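Local coordinates for Alr3699 protein (Nostoc sp., PDB 4XSO) that is of unknown function but has the two-domain GT-B fold shared by many glycosyltransferases, at residues Asn206-His211 against Ala282-Ala287; Ala237-Asp242 against Asn265-Leu270; Ala229-Gln234 against Asn341-Cys346; Gly307-Ala312 against Thr355-Ala360; Ile223-Leu228 against Thr259-Glu264. All coordinates share one frame; numbering follows the deposited sequence.

Overall arrangement
All five contacts lie in the C-terminal half of the chain and build on or around one parallel sheet. Contacts 1 and 2 are strand pairings within it. They share a border, since strands 207-212 and 235-240 are neighbours. Contact 1 is buried in the middle of the sheet; contact 2 reaches its outer strand, 267-271, and is partly exposed. Both rest on backbone hydrogen bonds, but contact 1 adds a carboxylate. Contacts 3, 4 and 5 join helices to turns and have no hydrogen bonds across them. Contacts 4 and 5 are buried and mostly apolar. Contact 3 is nearer the surface and mixes sulfur, amide and proline ring.

Contact 1 (Asn206-His211 against Ala282-Ala287); sequences NFVVGH and ACDLVA
Cys-283 packs against the central backbone of Asn206-His211. Its SG lies 3.6 Å from Gly-210 CA, an approach possible because Gly-210 carries no side chain. Asp-284 comes next and makes three separate contacts. Its backbone N donates to Val-208 O at 2.7 Å. Its OD2 accepts Val-208 N at 2.8 Å in a nearly straight bond (168°), using the anti lone pair. Its CB sits over the centre of the Phe-207 ring, 3.7 Å from the centroid, as a CH-pi contact. The ring is brought there by a chi1 of -170°, with CG anti to the backbone N. Leu-285 N also donates to Val-208 O, at 3.1 Å, so this carbonyl has two donors. Leu-285 O then takes Gly-210 N at 2.9 Å. Val-286 pairs with Gly-210 in parallel register, joining two central strands of the C-terminal GT-B domain's sheet. Ala-287 N closes the pattern on Gly-210 O at 2.8 Å, and its CB meets Val-209 CG1 at 3.8 Å. The His-211 ring lies near the Ala-287 carbonyl, but its NE2 is bonded to Thr-289. The Asp-284 carboxylate has a second partner, a salt bridge to Arg-198, which also binds the carbonyl of Asn-206. The strand pairing is thus extended at its start by a side chain acting like a backbone acceptor. The arginine probably helps to balance the negative charge and to keep the carboxylate in place.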
# COMPACT_ATOMS: atom_id res chain seq x y z
N ASN A 206 54.63 19.89 -5.87
CA ASN A 206 53.71 20.38 -4.85
C ASN A 206 53.35 19.35 -3.74
O ASN A 206 53.51 18.12 -3.91
CB ASN A 206 52.40 20.78 -5.52
CG ASN A 206 52.57 21.91 -6.50
OD1 ASN A 206 52.11 21.83 -7.64
ND2 ASN A 206 53.15 22.98 -6.04
N PHE A 207 52.80 19.87 -2.64
CA PHE A 207 52.08 19.03 -1.67
C PHE A 207 50.62 19.11 -2.05
O PHE A 207 49.96 20.16 -1.91
CB PHE A 207 52.31 19.48 -0.22
CG PHE A 207 51.81 18.51 0.81
CD1 PHE A 207 50.47 18.54 1.20
CD2 PHE A 207 52.66 17.53 1.34
CE1 PHE A 207 49.99 17.64 2.11
CE2 PHE A 207 52.18 16.64 2.30
CZ PHE A 207 50.84 16.71 2.69
N VAL A 208 50.10 17.99 -2.54
CA VAL A 208 48.81 17.96 -3.14
C VAL A 208 47.74 17.39 -2.18
O VAL A 208 47.77 16.24 -1.77
CB VAL A 208 48.85 17.12 -4.42
CG1 VAL A 208 47.46 16.98 -5.03
CG2 VAL A 208 49.79 17.72 -5.45
N VAL A 209 46.75 18.21 -1.90
CA VAL A 209 45.59 17.81 -1.15
C VAL A 209 44.44 17.60 -2.10
O VAL A 209 44.01 18.54 -2.81
CB VAL A 209 45.16 18.86 -0.13
CG1 VAL A 209 43.99 18.34 0.68
CG2 VAL A 209 46.30 19.23 0.79
N GLY A 210 43.87 16.40 -2.11
CA GLY A 210 42.80 16.07 -3.04
C GLY A 210 41.47 16.04 -2.32
O GLY A 210 41.36 15.53 -1.18
N HIS A 211 40.44 16.54 -2.99
CA HIS A 211 39.11 16.50 -2.48
C HIS A 211 38.27 15.84 -3.56
O HIS A 211 38.27 16.31 -4.71
CB HIS A 211 38.65 17.95 -2.24
CG HIS A 211 37.41 18.08 -1.43
ND1 HIS A 211 36.16 17.78 -1.93
CD2 HIS A 211 37.22 18.44 -0.15
CE1 HIS A 211 35.25 17.96 -0.97
NE2 HIS A 211 35.88 18.34 0.12
N ALA A 282 48.01 9.91 -6.45
CA ALA A 282 48.86 11.02 -6.73
C ALA A 282 48.78 12.18 -5.74
O ALA A 282 49.57 13.07 -5.83
CB ALA A 282 48.60 11.50 -8.11
N CYS A 283 47.85 12.16 -4.81
CA CYS A 283 47.77 13.19 -3.75
C CYS A 283 48.81 12.86 -2.70
O CYS A 283 49.39 11.74 -2.68
CB CYS A 283 46.39 13.18 -3.15
SG CYS A 283 45.20 13.79 -4.34
N ASP A 284 49.08 13.83 -1.84
CA ASP A 284 49.90 13.64 -0.66
C ASP A 284 48.98 13.55 0.54
O ASP A 284 49.35 12.98 1.51
CB ASP A 284 50.91 14.78 -0.57
CG ASP A 284 51.85 14.82 -1.79
OD1 ASP A 284 52.72 13.92 -1.77
OD2 ASP A 284 51.69 15.65 -2.78
N LEU A 285 47.75 14.06 0.44
CA LEU A 285 46.74 13.96 1.50
C LEU A 285 45.39 14.03 0.83
O LEU A 285 45.22 14.74 -0.15
CB LEU A 285 46.90 15.12 2.48
CG LEU A 285 45.82 15.41 3.49
CD1 LEU A 285 45.79 14.23 4.47
CD2 LEU A 285 46.06 16.74 4.27
N VAL A 286 44.45 13.23 1.32
CA VAL A 286 43.09 13.24 0.83
C VAL A 286 42.27 13.91 1.92
O VAL A 286 42.38 13.51 3.07
CB VAL A 286 42.59 11.84 0.53
CG1 VAL A 286 41.13 11.89 0.14
CG2 VAL A 286 43.43 11.27 -0.61
N ALA A 287 41.51 14.95 1.57
CA ALA A 287 40.61 15.58 2.49
C ALA A 287 39.17 15.36 2.24
O ALA A 287 38.62 15.72 1.20
CB ALA A 287 40.88 17.12 2.50

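Contact 2 (Ala237-Asp242 against Asn265-Leu270); sequences AILVGD and NRVKFL
This is a parallel strand pairing, Leu-239 beside Phe-269, at the outer side of the C-terminal parallel sheet. Strand 235-240 lies inside, and strand 267-271 is an edge strand of this sheet within the chain. The two short strand axes approach to 4.7 Å and run 21° apart. Four backbone bonds join them. Ala-237 N donates to Arg-266 O at 2.8 Å, and Lys-268 N donates back to Ala-237 O. Leu-239 N then binds Lys-268 O, and Leu-270 N binds Leu-239 O at 2.8 Å. On the face of Leu-239, its CD1 lies over the Phe-269 ring, 4.0 Å from the centroid and 28° off the normal. The two side chains run side by side because both have CG anti to the carbonyl carbon (chi1 -50° for Leu-239). Leu-239 CD1 also meets Val-267 CG1 at 4.0 Å. The ring of Phe-269 further meets that of His-255. On the other face, Leu-270 CD1 touches Val-240 CG2 at 3.9 Å and Ile-238 CD1 at 4.2 Å. Lys-268 starts on that face, but its chain then leads away from strand 235-240. The Arg-266 guanidinium turns back to the carbonyl of Val-235. Strand 235-240, helix 248-260 and strand 267-271 together form a beta-alpha-beta unit, here paired through its two strands. Such units are the repeating element of the Rossmann-like domains of the GT-B fold.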
# COMPACT_ATOMS: atom_id res chain seq x y z
N ALA A 237 45.56 22.34 -4.00
CA ALA A 237 44.38 21.51 -3.89
C ALA A 237 43.90 21.06 -5.29
O ALA A 237 43.96 21.83 -6.24
CB ALA A 237 43.32 22.26 -3.12
N ILE A 238 43.54 19.78 -5.44
CA ILE A 238 42.83 19.34 -6.62
C ILE A 238 41.46 19.00 -6.18
O ILE A 238 41.26 18.26 -5.19
CB ILE A 238 43.52 18.15 -7.38
CG1 ILE A 238 43.63 16.92 -6.49
CG2 ILE A 238 44.92 18.52 -7.86
CD1 ILE A 238 43.99 15.66 -7.28
N LEU A 239 40.49 19.58 -6.89
CA LEU A 239 39.06 19.31 -6.67
C LEU A 239 38.58 18.44 -7.82
O LEU A 239 38.61 18.85 -9.01
CB LEU A 239 38.23 20.59 -6.61
CG LEU A 239 38.79 21.65 -5.64
CD1 LEU A 239 37.78 22.77 -5.51
CD2 LEU A 239 39.03 21.12 -4.28
N VAL A 240 38.12 17.25 -7.45
CA VAL A 240 37.72 16.28 -8.41
C VAL A 240 36.27 16.02 -8.17
O VAL A 240 35.84 15.64 -7.09
CB VAL A 240 38.55 14.99 -8.26
CG1 VAL A 240 38.24 14.03 -9.36
CG2 VAL A 240 40.04 15.34 -8.30
N GLY A 241 35.52 16.30 -9.21
CA GLY A 241 34.11 16.08 -9.26
C GLY A 241 33.47 17.20 -10.10
O GLY A 241 34.10 18.22 -10.51
N ASP A 242 32.20 17.01 -10.35
CA ASP A 242 31.50 17.89 -11.22
C ASP A 242 30.48 18.65 -10.41
O ASP A 242 30.22 18.35 -9.26
CB ASP A 242 30.93 17.14 -12.46
CG ASP A 242 30.04 15.99 -12.09
OD1 ASP A 242 30.14 15.50 -10.96
OD2 ASP A 242 29.26 15.55 -12.94
N ASN A 265 46.12 29.93 -8.61
CA ASN A 265 47.16 29.06 -9.06
C ASN A 265 47.54 27.93 -8.09
O ASN A 265 48.56 27.34 -8.23
CB ASN A 265 48.40 29.85 -9.41
CG ASN A 265 49.00 29.35 -10.71
OD1 ASN A 265 48.26 29.10 -11.71
ND2 ASN A 265 50.32 29.14 -10.72
N ARG A 266 46.72 27.68 -7.09
CA ARG A 266 46.99 26.64 -6.09
C ARG A 266 45.76 25.73 -5.91
O ARG A 266 45.72 24.98 -4.95
CB ARG A 266 47.31 27.33 -4.77
CG ARG A 266 48.67 28.02 -4.82
CD ARG A 266 48.99 28.68 -3.52
NE ARG A 266 49.08 27.71 -2.44
CZ ARG A 266 48.91 28.03 -1.17
NH1 ARG A 266 48.66 29.30 -0.79
NH2 ARG A 266 48.99 27.10 -0.28
N VAL A 267 44.74 25.90 -6.75
CA VAL A 267 43.52 25.09 -6.74
C VAL A 267 43.28 24.68 -8.19
O VAL A 267 43.34 25.54 -9.07
CB VAL A 267 42.30 25.85 -6.18
CG1 VAL A 267 41.07 24.95 -6.05
CG2 VAL A 267 42.59 26.44 -4.82
N LYS A 268 43.18 23.36 -8.48
CA LYS A 268 42.87 22.86 -9.83
C LYS A 268 41.54 22.13 -9.79
O LYS A 268 41.40 21.15 -9.06
CB LYS A 268 44.00 21.97 -10.41
CG LYS A 268 45.26 22.74 -10.76
CD LYS A 268 46.44 21.86 -11.23
CE LYS A 268 46.22 21.24 -12.61
NZ LYS A 268 46.86 22.00 -13.75
N PHE A 269 40.55 22.61 -10.55
CA PHE A 269 39.32 21.86 -10.75
C PHE A 269 39.57 20.84 -11.89
O PHE A 269 39.84 21.25 -13.03
CB PHE A 269 38.18 22.75 -11.15
CG PHE A 269 37.67 23.67 -10.06
CD1 PHE A 269 38.25 24.91 -9.84
CD2 PHE A 269 36.55 23.33 -9.33
CE1 PHE A 269 37.72 25.78 -8.88
CE2 PHE A 269 36.04 24.17 -8.36
CZ PHE A 269 36.63 25.42 -8.14
N LEU A 270 39.49 19.53 -11.61
CA LEU A 270 39.72 18.51 -12.69
C LEU A 270 38.47 18.03 -13.35
O LEU A 270 38.49 17.24 -14.33
CB LEU A 270 40.50 17.29 -12.18
CG LEU A 270 41.79 17.56 -11.49
CD1 LEU A 270 42.50 16.26 -11.17
CD2 LEU A 270 42.63 18.45 -12.39

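Contact 3 (Ala229-Gln234 against Asn341-Cys346); sequences AQCPPQ and NIINTC
The Gln-230 carbonyl faces Asn-344, while its side-chain amide bonds Gln-337 of the same helix, about two turns before Asn-344. Gln-230 O is 3.6 Å from Asn-344 ND2, which is long for a hydrogen bond. The loop here leads from helix 221-228 to strand 235-240 and packs on helix 336-348 of the C-terminal alpha/beta domain. Cys-231 follows and makes the apolar part of the contact. Its SG meets two methyls of Ile-343, with CG2 at 3.6 Å and CD1 at 3.8 Å. Ile-343 has its CB directed at the loop and its CG2 anti to the backbone N, so both branches can touch the sulfur. Ile-343 also rests on Val-209 of strand 207-212, so the helix packs on the sheet. Arg-266 makes a weak hydrogen bond to the Cys-231 carbonyl. Pro-232 comes last. Its CD is modelled 2.9 Å from Asn-344 OD1, unusually short and doubtful in detail. The proline ring and the asparagine amide meet at a slant. No hydrogen bond crosses directly between the two segments. The contact depends mainly on sulfur-to-methyl packing. OD1 may add a little against the CD beside the ring nitrogen, whose hydrogens are probably slightly positive.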
# COMPACT_ATOMS: atom_id res chain seq x y z
N ALA A 229 44.48 28.85 2.36
CA ALA A 229 44.92 30.20 2.67
C ALA A 229 45.90 30.21 3.82
O ALA A 229 46.66 31.15 3.94
CB ALA A 229 43.72 31.08 2.98
N GLN A 230 45.88 29.16 4.66
CA GLN A 230 46.72 29.09 5.85
C GLN A 230 47.88 28.11 5.74
O GLN A 230 48.47 27.80 6.76
CB GLN A 230 45.86 28.69 7.05
CG GLN A 230 44.84 29.77 7.41
CD GLN A 230 45.57 30.96 7.99
OE1 GLN A 230 46.01 31.86 7.26
NE2 GLN A 230 45.80 30.91 9.29
N CYS A 231 48.19 27.65 4.52
CA CYS A 231 49.15 26.60 4.25
C CYS A 231 50.31 27.16 3.46
O CYS A 231 50.13 28.11 2.72
CB CYS A 231 48.49 25.48 3.40
SG CYS A 231 47.44 24.48 4.45
N PRO A 232 51.49 26.55 3.59
CA PRO A 232 52.55 27.09 2.77
C PRO A 232 52.26 27.03 1.28
O PRO A 232 51.34 26.31 0.81
CB PRO A 232 53.80 26.24 3.14
CG PRO A 232 53.37 25.25 4.14
CD PRO A 232 51.98 25.60 4.60
N PRO A 233 53.06 27.79 0.52
CA PRO A 233 52.75 27.99 -0.91
C PRO A 233 52.91 26.74 -1.80
O PRO A 233 52.28 26.67 -2.83
CB PRO A 233 53.70 29.11 -1.32
CG PRO A 233 54.78 29.14 -0.28
CD PRO A 233 54.21 28.59 0.98
N GLN A 234 53.72 25.76 -1.40
CA GLN A 234 53.81 24.55 -2.17
C GLN A 234 52.56 23.64 -2.02
O GLN A 234 52.41 22.67 -2.81
CB GLN A 234 55.10 23.76 -1.85
CG GLN A 234 55.12 22.95 -0.56
CD GLN A 234 55.44 23.82 0.64
OE1 GLN A 234 55.31 25.04 0.56
NE2 GLN A 234 55.85 23.19 1.74
N ASN A 341 46.07 22.94 10.21
CA ASN A 341 47.03 22.39 11.15
C ASN A 341 47.39 20.94 10.80
O ASN A 341 48.57 20.56 10.85
CB ASN A 341 46.45 22.39 12.54
CG ASN A 341 46.39 23.79 13.15
OD1 ASN A 341 47.01 24.74 12.69
ND2 ASN A 341 45.68 23.88 14.23
N ILE A 342 46.38 20.16 10.41
CA ILE A 342 46.67 18.79 9.93
C ILE A 342 47.53 18.80 8.73
O ILE A 342 48.49 18.01 8.61
CB ILE A 342 45.37 18.01 9.62
CG1 ILE A 342 44.58 17.77 10.91
CG2 ILE A 342 45.69 16.67 8.97
CD1 ILE A 342 45.44 17.21 12.07
N ILE A 343 47.19 19.65 7.77
CA ILE A 343 47.96 19.68 6.49
C ILE A 343 49.43 20.01 6.79
O ILE A 343 50.36 19.35 6.33
CB ILE A 343 47.38 20.73 5.53
CG1 ILE A 343 46.00 20.28 5.07
CG2 ILE A 343 48.32 20.95 4.36
CD1 ILE A 343 45.31 21.31 4.17
N ASN A 344 49.62 21.03 7.62
CA ASN A 344 50.95 21.40 8.05
C ASN A 344 51.68 20.28 8.84
O ASN A 344 52.88 20.09 8.68
CB ASN A 344 50.89 22.70 8.86
CG ASN A 344 50.84 23.94 7.97
OD1 ASN A 344 51.67 24.11 7.10
ND2 ASN A 344 49.87 24.80 8.18
N THR A 345 50.95 19.54 9.68
CA THR A 345 51.53 18.42 10.37
C THR A 345 52.01 17.40 9.37
O THR A 345 53.07 16.82 9.57
CB THR A 345 50.51 17.75 11.25
OG1 THR A 345 50.23 18.64 12.33
CG2 THR A 345 51.02 16.44 11.79
N CYS A 346 51.22 17.19 8.31
CA CYS A 346 51.59 16.21 7.27
C CYS A 346 52.85 16.60 6.46
O CYS A 346 53.60 15.74 5.98
CB CYS A 346 50.41 15.96 6.32
SG CYS A 346 49.12 14.97 7.07

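Contact 4 (Gly307-Ala312 against Thr355-Ala360); sequences GKPVVA and TIASNA
Gly-307, with positive phi (69°), ends the preceding helix in a Schellman motif and turns the chain so that its carbonyl meets Ala-357. The CA atoms of Pro-309 and Ala-357 come as close as 4.6 Å. The side chain of Ala-357 is the centre of the contact. Its CB points into the bend of the loop and touches three residues in a row. It lies 3.4 Å from Gly-307 O, 3.8 Å from Lys-308 C and 3.6 Å from Pro-309 N. The proline ring touches the same methyl through CD (3.9 Å) and CG (4.1 Å). One turn on, Ala-360 CB reaches Lys-308 O at 4.3 Å and also touches Met-304. The methyl groups of two alanines, three positions apart, thus make the helix side of the close contacts (within 4.5 Å). Their small size permits the close approach. Lys-308 starts its side chain away from the helix, and its NZ bonds the Cys-283 carbonyl. Pro-309 also packs on Leu-285 and shares a backbone bond with Val-286, which ties the loop to strand 285-287. No hydrogen bond joins the two segments; they meet by van der Waals packing. Helix 298-305, the glycine turn and strand 310-313 form a helix-to-strand connection of a parallel alpha/beta domain, here covered by helix 350-368.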
# COMPACT_ATOMS: atom_id res chain seq x y z
N GLY A 307 46.23 3.63 0.55
CA GLY A 307 47.42 3.88 1.31
C GLY A 307 47.75 5.35 1.46
O GLY A 307 48.89 5.67 1.50
N LYS A 308 46.78 6.23 1.59
CA LYS A 308 47.05 7.67 1.70
C LYS A 308 46.69 8.23 3.06
O LYS A 308 45.78 7.74 3.74
CB LYS A 308 46.25 8.43 0.64
CG LYS A 308 46.76 8.17 -0.78
CD LYS A 308 48.23 8.62 -0.75
CE LYS A 308 48.85 8.82 -2.06
NZ LYS A 308 50.25 9.18 -1.80
N PRO A 309 47.40 9.25 3.49
CA PRO A 309 46.92 9.94 4.68
C PRO A 309 45.56 10.54 4.34
O PRO A 309 45.37 11.05 3.21
CB PRO A 309 47.90 11.09 4.83
CG PRO A 309 49.11 10.72 4.03
CD PRO A 309 48.54 9.98 2.87
N VAL A 310 44.63 10.47 5.26
CA VAL A 310 43.33 10.99 5.07
C VAL A 310 42.92 11.84 6.27
O VAL A 310 43.14 11.46 7.44
CB VAL A 310 42.30 9.90 4.78
CG1 VAL A 310 42.08 9.00 6.01
CG2 VAL A 310 40.98 10.50 4.36
N VAL A 311 42.29 12.98 6.00
CA VAL A 311 41.76 13.84 7.02
C VAL A 311 40.30 13.91 6.74
O VAL A 311 39.92 14.07 5.61
CB VAL A 311 42.42 15.29 7.02
CG1 VAL A 311 42.36 15.98 5.71
CG2 VAL A 311 41.75 16.18 8.09
N ALA A 312 39.48 13.74 7.76
CA ALA A 312 38.04 13.79 7.64
C ALA A 312 37.36 14.65 8.67
O ALA A 312 37.90 14.94 9.73
CB ALA A 312 37.44 12.39 7.73
N THR A 355 53.69 6.36 8.11
CA THR A 355 53.33 5.23 8.93
C THR A 355 51.82 5.20 9.04
O THR A 355 51.22 4.18 8.85
CB THR A 355 53.94 5.37 10.30
OG1 THR A 355 55.33 5.38 10.12
CG2 THR A 355 53.54 4.26 11.21
N ILE A 356 51.21 6.33 9.33
CA ILE A 356 49.76 6.42 9.38
C ILE A 356 49.08 5.92 8.08
O ILE A 356 48.05 5.23 8.13
CB ILE A 356 49.33 7.85 9.67
CG1 ILE A 356 49.73 8.20 11.12
CG2 ILE A 356 47.81 8.04 9.38
CD1 ILE A 356 49.54 9.64 11.48
N ALA A 357 49.63 6.35 6.98
CA ALA A 357 49.11 6.01 5.66
C ALA A 357 49.22 4.49 5.44
O ALA A 357 48.30 3.83 4.97
CB ALA A 357 49.85 6.77 4.57
N SER A 358 50.31 3.93 5.91
CA SER A 358 50.50 2.50 5.80
C SER A 358 49.54 1.75 6.80
O SER A 358 48.92 0.74 6.44
CB SER A 358 51.96 2.21 6.06
OG SER A 358 52.12 0.84 6.15
N ASN A 359 49.35 2.30 8.00
CA ASN A 359 48.37 1.73 8.96
C ASN A 359 46.97 1.71 8.30
O ASN A 359 46.23 0.70 8.36
CB ASN A 359 48.29 2.59 10.26
CG ASN A 359 49.53 2.47 11.10
OD1 ASN A 359 50.38 1.63 10.83
ND2 ASN A 359 49.64 3.30 12.13
N ALA A 360 46.63 2.83 7.64
CA ALA A 360 45.34 2.96 7.00
C ALA A 360 45.03 1.88 5.95
O ALA A 360 43.97 1.27 5.96
CB ALA A 360 45.21 4.36 6.41

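Contact 5 (Ile223-Leu228 against Thr259-Glu264); sequences ILIDAL and TRLGLE
Leu-263 and Leu-261 carry this contact from one side, and Ile-225 receives both of them from the other. Leu-263 has the most surface buried. Its CD1 reaches the end of helix 221-228 and lies 3.7 Å from Ile-225 O. The same methyl is 3.9 Å from Leu-228 CB and 4.2 Å from Ile-225 CG2. The Leu-263 side chain is extended at chi2 (176°), which carries CD1 out to the helix. Leu-263 and Ile-225 pass each other in opposite directions. Leu-261 follows directly on the end of helix 248-260. Its CD1 touches Ile-225 CG2 at 4.1 Å, the two side chains crossing at a slant. This methyl also lies 3.7 Å from Asp-226 OD1. The carboxylate oxygen has a polar partner as well, the side-chain amide of Gln-257. Arg-260 is nearby with the opposite charge, though its NH2 stays 5.1 Å from Asp-226 OD1. Between the two leucines, Gly-262 takes a positive phi (67°) and closes helix 248-260 with a Schellman motif. That turn sets both leucines toward the same helix. Ile-225 is packed further by Leu-254 and Ile-258 of helix 248-260. Beyond it, Leu-224 and Leu-228 rest on Ala-237 of strand 235-240. Helices 221-228 and 248-260 lie next to each other on the face of the sheet that carries Ala-237, Leu-239 and Phe-269; helix 336-348 touches the former through Ala-227.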
# COMPACT_ATOMS: atom_id res chain seq x y z
N ILE A 223 35.71 24.92 2.75
CA ILE A 223 36.50 24.74 3.97
C ILE A 223 37.97 24.39 3.62
O ILE A 223 38.88 24.96 4.19
CB ILE A 223 35.88 23.62 4.88
CG1 ILE A 223 34.39 23.86 5.14
CG2 ILE A 223 36.65 23.44 6.19
CD1 ILE A 223 34.17 25.07 6.04
N LEU A 224 38.20 23.45 2.66
CA LEU A 224 39.54 23.17 2.18
C LEU A 224 40.20 24.45 1.63
O LEU A 224 41.37 24.70 1.87
CB LEU A 224 39.55 22.01 1.14
CG LEU A 224 40.90 21.71 0.48
CD1 LEU A 224 41.90 21.28 1.52
CD2 LEU A 224 40.73 20.59 -0.57
N ILE A 225 39.46 25.20 0.83
CA ILE A 225 39.95 26.46 0.24
C ILE A 225 40.34 27.47 1.36
O ILE A 225 41.47 27.94 1.33
CB ILE A 225 38.94 27.01 -0.79
CG1 ILE A 225 38.83 26.01 -1.96
CG2 ILE A 225 39.39 28.37 -1.29
CD1 ILE A 225 37.55 26.13 -2.73
N ASP A 226 39.50 27.69 2.39
CA ASP A 226 39.91 28.56 3.52
C ASP A 226 41.17 28.02 4.21
O ASP A 226 42.11 28.75 4.47
CB ASP A 226 38.82 28.67 4.55
CG ASP A 226 37.69 29.59 4.14
OD1 ASP A 226 37.92 30.44 3.29
OD2 ASP A 226 36.56 29.44 4.68
N ALA A 227 41.25 26.71 4.43
CA ALA A 227 42.47 26.17 5.01
C ALA A 227 43.69 26.37 4.10
O ALA A 227 44.80 26.57 4.59
CB ALA A 227 42.30 24.68 5.33
N LEU A 228 43.53 26.32 2.79
CA LEU A 228 44.68 26.48 1.90
C LEU A 228 45.33 27.86 2.11
O LEU A 228 46.54 28.01 2.10
CB LEU A 228 44.25 26.33 0.44
CG LEU A 228 45.18 25.51 -0.45
CD1 LEU A 228 45.51 24.20 0.23
CD2 LEU A 228 44.55 25.23 -1.81
N THR A 259 39.62 33.15 -6.02
CA THR A 259 40.18 34.43 -6.49
C THR A 259 40.28 35.47 -5.36
O THR A 259 41.29 36.08 -5.17
CB THR A 259 39.33 35.00 -7.61
OG1 THR A 259 39.45 34.14 -8.77
CG2 THR A 259 39.82 36.42 -7.97
N ARG A 260 39.24 35.64 -4.56
CA ARG A 260 39.38 36.54 -3.40
C ARG A 260 40.57 36.21 -2.43
O ARG A 260 41.24 37.12 -1.88
CB ARG A 260 38.04 36.56 -2.66
CG ARG A 260 38.01 37.38 -1.36
CD ARG A 260 36.57 37.49 -0.78
NE ARG A 260 35.95 36.20 -0.42
CZ ARG A 260 36.32 35.41 0.61
NH1 ARG A 260 37.33 35.73 1.42
NH2 ARG A 260 35.67 34.27 0.84
N LEU A 261 40.85 34.92 -2.20
CA LEU A 261 41.98 34.51 -1.35
C LEU A 261 43.29 34.56 -2.07
O LEU A 261 44.33 34.32 -1.49
CB LEU A 261 41.74 33.13 -0.74
CG LEU A 261 40.57 33.30 0.27
CD1 LEU A 261 39.81 32.03 0.55
CD2 LEU A 261 41.08 33.91 1.56
N GLY A 262 43.30 34.93 -3.35
CA GLY A 262 44.56 34.84 -4.10
C GLY A 262 45.09 33.44 -4.37
O GLY A 262 46.29 33.25 -4.59
N LEU A 263 44.20 32.45 -4.41
CA LEU A 263 44.59 31.04 -4.59
C LEU A 263 44.42 30.39 -6.00
O LEU A 263 44.39 29.15 -6.13
CB LEU A 263 43.81 30.24 -3.60
CG LEU A 263 44.28 30.49 -2.15
CD1 LEU A 263 43.34 29.72 -1.26
CD2 LEU A 263 45.74 30.11 -1.94
N GLU A 264 44.33 31.21 -7.05
CA GLU A 264 43.88 30.73 -8.36
C GLU A 264 44.87 29.79 -8.99
O GLU A 264 44.50 28.98 -9.82
CB GLU A 264 43.58 31.88 -9.34
CG GLU A 264 44.75 32.85 -9.57
CD GLU A 264 44.74 34.03 -8.59
OE1 GLU A 264 43.96 33.98 -7.60
OE2 GLU A 264 45.47 35.00 -8.86